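Local coordinates for toluene, o-xylene monooxygenase oxygenase subunit (Pseudomonas stutzeri, PDB 2INC), which probably serves as a ferritin-like, mainly helical subunit of the oxygenase that hydroxylates toluene and o-xylene, at residues S58-D63 with W206-A211; W65-D70 with V265-E270. All blocks are in the same frame, centred on the assembly; numbering follows the deposited sequence.

Contact 1: S58-D63 with W206-A211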
loop_
_atom_site.group_PDB
_atom_site.type_symbol
_atom_site.label_atom_id
_atom_site.label_comp_id
_atom_site.label_asym_id
_atom_site.label_seq_id
_atom_site.Cartn_x
_atom_site.Cartn_y
_atom_site.Cartn_z
ATOM N N SER B 58 8.618 36.874 23.275
ATOM C CA SER B 58 8.092 36.155 24.425
ATOM C C SER B 58 9.192 36.105 25.483
ATOM O O SER B 58 10.356 35.886 25.142
ATOM C CB SER B 58 7.683 34.734 24.054
ATOM O OG SER B 58 7.186 34.047 25.188
ATOM N N PRO B 59 8.825 36.322 26.765
ATOM C CA PRO B 59 9.810 36.121 27.851
ATOM C C PRO B 59 10.287 34.691 28.040
ATOM O O PRO B 59 11.294 34.468 28.735
ATOM C CB PRO B 59 9.061 36.587 29.109
ATOM C CG PRO B 59 7.612 36.574 28.733
ATOM C CD PRO B 59 7.532 36.820 27.258
ATOM N N LEU B 60 9.561 33.711 27.486
ATOM C CA LEU B 60 10.050 32.325 27.490
ATOM C C LEU B 60 11.115 32.140 26.402
ATOM O O LEU B 60 10.807 32.130 25.212
ATOM C CB LEU B 60 8.887 31.357 27.263
ATOM C CG LEU B 60 9.198 29.880 27.492
ATOM C CD1 LEU B 60 9.391 29.615 29.000
ATOM C CD2 LEU B 60 8.023 29.010 26.964
ATOM N N LYS B 61 12.367 31.946 26.805
ATOM C CA LYS B 61 13.476 32.085 25.873
ATOM C C LYS B 61 14.299 30.831 25.714
ATOM O O LYS B 61 14.442 30.079 26.649
ATOM C CB LYS B 61 14.374 33.261 26.281
ATOM C CG LYS B 61 13.758 34.605 25.974
ATOM C CD LYS B 61 14.572 35.684 26.631
ATOM C CE LYS B 61 13.723 36.898 26.883
ATOM N NZ LYS B 61 14.553 37.934 27.547
ATOM N N HIS B 62 14.816 30.604 24.500
ATOM C CA HIS B 62 15.787 29.538 24.251
ATOM C C HIS B 62 16.580 29.915 23.008
ATOM O O HIS B 62 16.046 30.583 22.126
ATOM C CB HIS B 62 15.087 28.204 24.050
ATOM C CG HIS B 62 15.957 27.019 24.292
ATOM N ND1 HIS B 62 16.915 26.607 23.393
ATOM C CD2 HIS B 62 16.022 26.158 25.328
ATOM C CE1 HIS B 62 17.524 25.530 23.856
ATOM N NE2 HIS B 62 16.999 25.236 25.029
ATOM N N ASP B 63 17.841 29.530 22.906
ATOM C CA ASP B 63 18.587 29.943 21.702
ATOM C C ASP B 63 18.376 28.988 20.554
ATOM O O ASP B 63 18.783 29.286 19.452
ATOM C CB ASP B 63 20.107 30.021 21.904
ATOM C CG ASP B 63 20.529 30.923 23.036
ATOM O OD1 ASP B 63 21.672 30.711 23.543
ATOM O OD2 ASP B 63 19.777 31.843 23.418
ATOM N N TRP B 206 -1.956 35.862 23.675
ATOM C CA TRP B 206 -1.383 35.670 22.336
ATOM C C TRP B 206 0.100 35.301 22.321
ATOM O O TRP B 206 0.610 34.761 21.331
ATOM C CB TRP B 206 -1.605 36.889 21.436
ATOM C CG TRP B 206 -2.976 37.411 21.384
ATOM C CD1 TRP B 206 -3.370 38.679 21.725
ATOM C CD2 TRP B 206 -4.139 36.744 20.877
ATOM N NE1 TRP B 206 -4.719 38.837 21.475
ATOM C CE2 TRP B 206 -5.212 37.665 20.953
ATOM C CE3 TRP B 206 -4.372 35.460 20.342
ATOM C CZ2 TRP B 206 -6.504 37.341 20.552
ATOM C CZ3 TRP B 206 -5.637 35.130 19.940
ATOM C CH2 TRP B 206 -6.709 36.083 20.044
ATOM N N ASP B 207 0.787 35.590 23.418
ATOM C CA ASP B 207 2.184 35.246 23.540
ATOM C C ASP B 207 2.301 33.737 23.467
ATOM O O ASP B 207 1.561 33.041 24.157
ATOM C CB ASP B 207 2.672 35.745 24.868
ATOM C CG ASP B 207 4.118 35.460 25.077
ATOM O OD1 ASP B 207 4.921 36.386 24.879
ATOM O OD2 ASP B 207 4.453 34.309 25.389
ATOM N N TRP B 208 3.213 33.212 22.655
ATOM C CA TRP B 208 3.209 31.763 22.452
ATOM C C TRP B 208 3.395 31.001 23.751
ATOM O O TRP B 208 2.703 29.972 23.993
ATOM C CB TRP B 208 4.196 31.324 21.365
ATOM C CG TRP B 208 5.634 31.112 21.821
ATOM C CD1 TRP B 208 6.613 32.018 21.836
ATOM C CD2 TRP B 208 6.182 29.902 22.358
ATOM N NE1 TRP B 208 7.784 31.455 22.329
ATOM C CE2 TRP B 208 7.530 30.154 22.657
ATOM C CE3 TRP B 208 5.661 28.623 22.581
ATOM C CZ2 TRP B 208 8.384 29.170 23.159
ATOM C CZ3 TRP B 208 6.508 27.630 23.119
ATOM C CH2 TRP B 208 7.848 27.929 23.415
ATOM N N GLY B 209 4.307 31.507 24.596
ATOM C CA GLY B 209 4.646 30.811 25.863
ATOM C C GLY B 209 3.509 30.919 26.861
ATOM O O GLY B 209 3.196 29.977 27.575
ATOM N N GLU B 210 2.874 32.072 26.919
ATOM C CA GLU B 210 1.660 32.187 27.738
ATOM C C GLU B 210 0.528 31.301 27.252
ATOM O O GLU B 210 -0.227 30.734 28.072
ATOM C CB GLU B 210 1.149 33.614 27.830
ATOM C CG GLU B 210 0.245 33.700 29.056
ATOM C CD GLU B 210 -0.265 35.094 29.364
ATOM O OE1 GLU B 210 0.006 36.030 28.582
ATOM O OE2 GLU B 210 -0.933 35.233 30.417
ATOM N N ALA B 211 0.372 31.211 25.930
ATOM C CA ALA B 211 -0.685 30.373 25.334
ATOM C C ALA B 211 -0.482 28.937 25.674
ATOM O O ALA B 211 -1.415 28.253 26.104
ATOM C CB ALA B 211 -0.746 30.561 23.784
HETATM O O HOH W 1 10.656 32.490 22.616
#

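Contact 2: W65-D70 with V265-E270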
loop_
_atom_site.group_PDB
_atom_site.type_symbol
_atom_site.label_atom_id
_atom_site.label_comp_id
_atom_site.label_asym_id
_atom_site.label_seq_id
_atom_site.Cartn_x
_atom_site.Cartn_y
_atom_site.Cartn_z
ATOM N N TRP B 65 15.144 26.682 19.725
ATOM C CA TRP B 65 13.881 25.975 19.936
ATOM C C TRP B 65 13.718 24.842 18.941
ATOM O O TRP B 65 12.954 23.898 19.182
ATOM C CB TRP B 65 12.703 26.923 19.771
ATOM C CG TRP B 65 12.462 27.842 20.962
ATOM C CD1 TRP B 65 12.480 29.206 20.956
ATOM C CD2 TRP B 65 12.143 27.447 22.303
ATOM N NE1 TRP B 65 12.198 29.698 22.215
ATOM C CE2 TRP B 65 11.970 28.643 23.058
ATOM C CE3 TRP B 65 11.977 26.205 22.943
ATOM C CZ2 TRP B 65 11.671 28.636 24.410
ATOM C CZ3 TRP B 65 11.670 26.200 24.313
ATOM C CH2 TRP B 65 11.528 27.424 25.026
ATOM N N ASN B 66 14.422 24.920 17.818
ATOM C CA ASN B 66 14.446 23.777 16.872
ATOM C C ASN B 66 14.997 22.453 17.385
ATOM O O ASN B 66 14.715 21.423 16.769
ATOM C CB ASN B 66 15.097 24.109 15.526
ATOM C CG ASN B 66 14.141 24.893 14.560
ATOM O OD1 ASN B 66 12.997 24.492 14.269
ATOM N ND2 ASN B 66 14.658 25.971 14.034
ATOM N N ALA B 67 15.774 22.483 18.484
ATOM C CA ALA B 67 16.223 21.265 19.143
ATOM C C ALA B 67 15.096 20.456 19.818
ATOM O O ALA B 67 15.302 19.310 20.170
ATOM C CB ALA B 67 17.326 21.550 20.160
ATOM N N PHE B 68 13.918 21.037 19.984
ATOM C CA PHE B 68 12.844 20.324 20.639
ATOM C C PHE B 68 12.437 19.075 19.869
ATOM O O PHE B 68 12.339 19.089 18.634
ATOM C CB PHE B 68 11.595 21.230 20.792
ATOM C CG PHE B 68 10.412 20.511 21.415
ATOM C CD1 PHE B 68 10.426 20.176 22.775
ATOM C CD2 PHE B 68 9.307 20.109 20.633
ATOM C CE1 PHE B 68 9.352 19.457 23.364
ATOM C CE2 PHE B 68 8.230 19.424 21.219
ATOM C CZ PHE B 68 8.237 19.099 22.558
ATOM N N ARG B 69 12.175 17.995 20.611
ATOM C CA ARG B 69 11.766 16.720 20.042
ATOM C C ARG B 69 10.545 16.215 20.815
ATOM O O ARG B 69 10.600 16.092 22.036
ATOM C CB ARG B 69 12.924 15.693 20.107
ATOM C CG ARG B 69 14.212 16.131 19.396
ATOM C CD ARG B 69 14.002 16.044 17.877
ATOM N NE ARG B 69 15.193 16.447 17.081
ATOM C CZ ARG B 69 15.431 17.685 16.642
ATOM N NH1 ARG B 69 16.520 17.933 15.916
ATOM N NH2 ARG B 69 14.617 18.695 16.903
ATOM N N ASP B 70 9.444 15.928 20.105
ATOM C CA ASP B 70 8.269 15.221 20.660
ATOM C C ASP B 70 8.704 13.863 21.200
ATOM O O ASP B 70 9.225 13.053 20.427
ATOM C CB ASP B 70 7.247 14.960 19.542
ATOM C CG ASP B 70 6.005 14.198 20.013
ATOM O OD1 ASP B 70 5.110 13.896 19.156
ATOM O OD2 ASP B 70 5.885 13.938 21.237
ATOM N N VAL B 265 8.568 21.933 28.736
ATOM C CA VAL B 265 8.914 22.642 29.974
ATOM C C VAL B 265 10.339 22.204 30.347
ATOM O O VAL B 265 11.193 23.058 30.696
ATOM C CB VAL B 265 7.936 22.333 31.088
ATOM C CG1 VAL B 265 8.558 22.679 32.484
ATOM C CG2 VAL B 265 6.630 23.087 30.858
ATOM N N LYS B 266 10.611 20.904 30.221
ATOM C CA LYS B 266 11.949 20.402 30.502
ATOM C C LYS B 266 12.996 21.188 29.732
ATOM O O LYS B 266 14.030 21.654 30.291
ATOM C CB LYS B 266 12.059 18.918 30.173
ATOM C CG LYS B 266 13.396 18.322 30.579
ATOM C CD LYS B 266 13.404 16.852 30.423
ATOM C CE LYS B 266 14.796 16.318 30.667
ATOM N NZ LYS B 266 14.957 14.926 30.127
ATOM N N MET B 267 12.771 21.303 28.422
ATOM C CA MET B 267 13.705 22.027 27.589
ATOM C C MET B 267 13.817 23.481 28.026
ATOM O O MET B 267 14.914 24.005 28.121
ATOM C CB MET B 267 13.305 21.905 26.125
ATOM C CG MET B 267 14.147 22.763 25.241
ATOM S SD MET B 267 13.598 22.489 23.556
ATOM C CE MET B 267 14.805 23.437 22.657
ATOM N N ALA B 268 12.690 24.147 28.280
ATOM C CA ALA B 268 12.701 25.520 28.738
ATOM C C ALA B 268 13.554 25.709 30.005
ATOM O O ALA B 268 14.277 26.695 30.118
ATOM C CB ALA B 268 11.269 26.028 28.961
ATOM N N LEU B 269 13.494 24.744 30.922
ATOM C CA LEU B 269 14.255 24.822 32.195
ATOM C C LEU B 269 15.774 24.719 31.998
ATOM O O LEU B 269 16.516 24.911 32.944
ATOM C CB LEU B 269 13.785 23.757 33.177
ATOM C CG LEU B 269 12.328 23.866 33.635
ATOM C CD1 LEU B 269 12.085 22.953 34.877
ATOM C CD2 LEU B 269 11.950 25.263 33.928
ATOM N N GLU B 270 16.237 24.427 30.788
ATOM C CA GLU B 270 17.677 24.457 30.494
ATOM C C GLU B 270 18.252 25.873 30.578
ATOM O O GLU B 270 19.443 26.050 30.828
ATOM C CB GLU B 270 17.984 23.886 29.112
ATOM C CG GLU B 270 17.706 22.400 28.903
ATOM C CD GLU B 270 17.752 22.043 27.417
ATOM O OE1 GLU B 270 18.002 22.954 26.585
ATOM O OE2 GLU B 270 17.543 20.856 27.078
#

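Contact 1: S58-D63 with W206-A211
Ser-58 and Asp-207 reach for each other with matching torsions: OG of the serine lies anti to its own N (chi1 179°), and CG of the aspartate does the same (chi1 -179°), which brings Ser-58 OG to 2.8 Å from Asp-207 OD2. The hydroxyl donates to the syn lone pair. On its anti side, a little out of the carboxylate plane, the same oxygen takes the N-H of Glu-210, at 3.1 Å from N to OD2, and Gly-209 N adds a weak bond. Asp-207 is therefore the N-cap of helix 208-237, and the loop serine donates to the capping carboxylate from outside the helix. Beside the polar pair, Leu-60 CD2 sits 3.7 Å from Trp-208 CH2, the two side chains crossing at about a right angle, while Ser-58 CB packs against Trp-208 CD1. One water, in the indole plane at its edge, accepts the N-H of Trp-208 NE1 and donates to Leu-60 O. Without the carboxylate, as with an alanine here, the Ser-58 hydroxyl would probably lose its acceptor and the first helix N-H groups their cap. Two full bonds and a weak one on a single oxygen, at the positive end of a helix dipole, probably favour the ionised carboxylate and fix its rotation.

Contact 2: W65-D70 with V265-E270
Met-267 sends an unbranched, fully extended side chain from helix 241-268 into the turn of 65-70, and its sulfur meets two aromatic residues there, at the edge of one ring and obliquely to the other. SD is 5.3 Å from the centroid of the Phe-68 ring, 82° off the ring normal, a Met-aromatic contact at the ring edge. Toward the six-membered ring of Trp-65 it stands 5.2 Å from the centroid, in a second Met-aromatic contact that is oblique. The closest touch of the sulfur is to Phe-68 CB, at 3.6 Å. With CG anti to its N (chi1 173°) and the next two torsions also near 180°, Met-267 places its terminal CE against the 3-10 segment 65-67: the methyl lies 3.8 Å from Trp-65 CA and 4.0 Å from Ala-67 CB, and it also meets Trp-65 CE3. Ala-268, the next residue on the helix, brings its methyl to the rim of the indole, CB standing 4.2 Å from Trp-65 CH2 and near the ring plane. No hydrogen bond crosses between the segments, and Met-267 has the largest share of the buried surface.

The loop is braced from within. Arg-69 NH2 donates to Asn-66 O at 2.7 Å, on a lone pair in the carbonyl plane, and also to Phe-68 O, which it approaches from above that carbonyl's plane. Both acceptors lie near the plane of the guanidinium.

Farther out, Phe-68 packs on Ile-144 and Cys-147 of helix 142-172 and on Ala-263 and Leu-264 of helix 241-268, while Trp-65 meets Trp-208 edge-to-face. In this mainly helical chain without strands, the loop leading to helix 76-99 is thus laid against the C-terminal end of helix 241-268, beside helices 142-172 and 208-237.

How the contacts relate
From the N terminus, the chain leaves helix 46-56 into a loop that supplies the first segments of both contacts, 58-63 and then 65-70, before helix 76-99. Contact 1 closes when the chain returns at 206-211, with 142 residues between, and contact 2 when it returns at 265-270, so the two closures cross. Their second segments lie at the start of helix 208-237 and the end of helix 241-268, successive in the chain, and the one loop is fastened to both ends. The contacts touch: His-62 NE2 is 2.9 Å from Glu-270 OE1, a probable hydrogen bond, and His-62 CE1 packs on Met-267 CE.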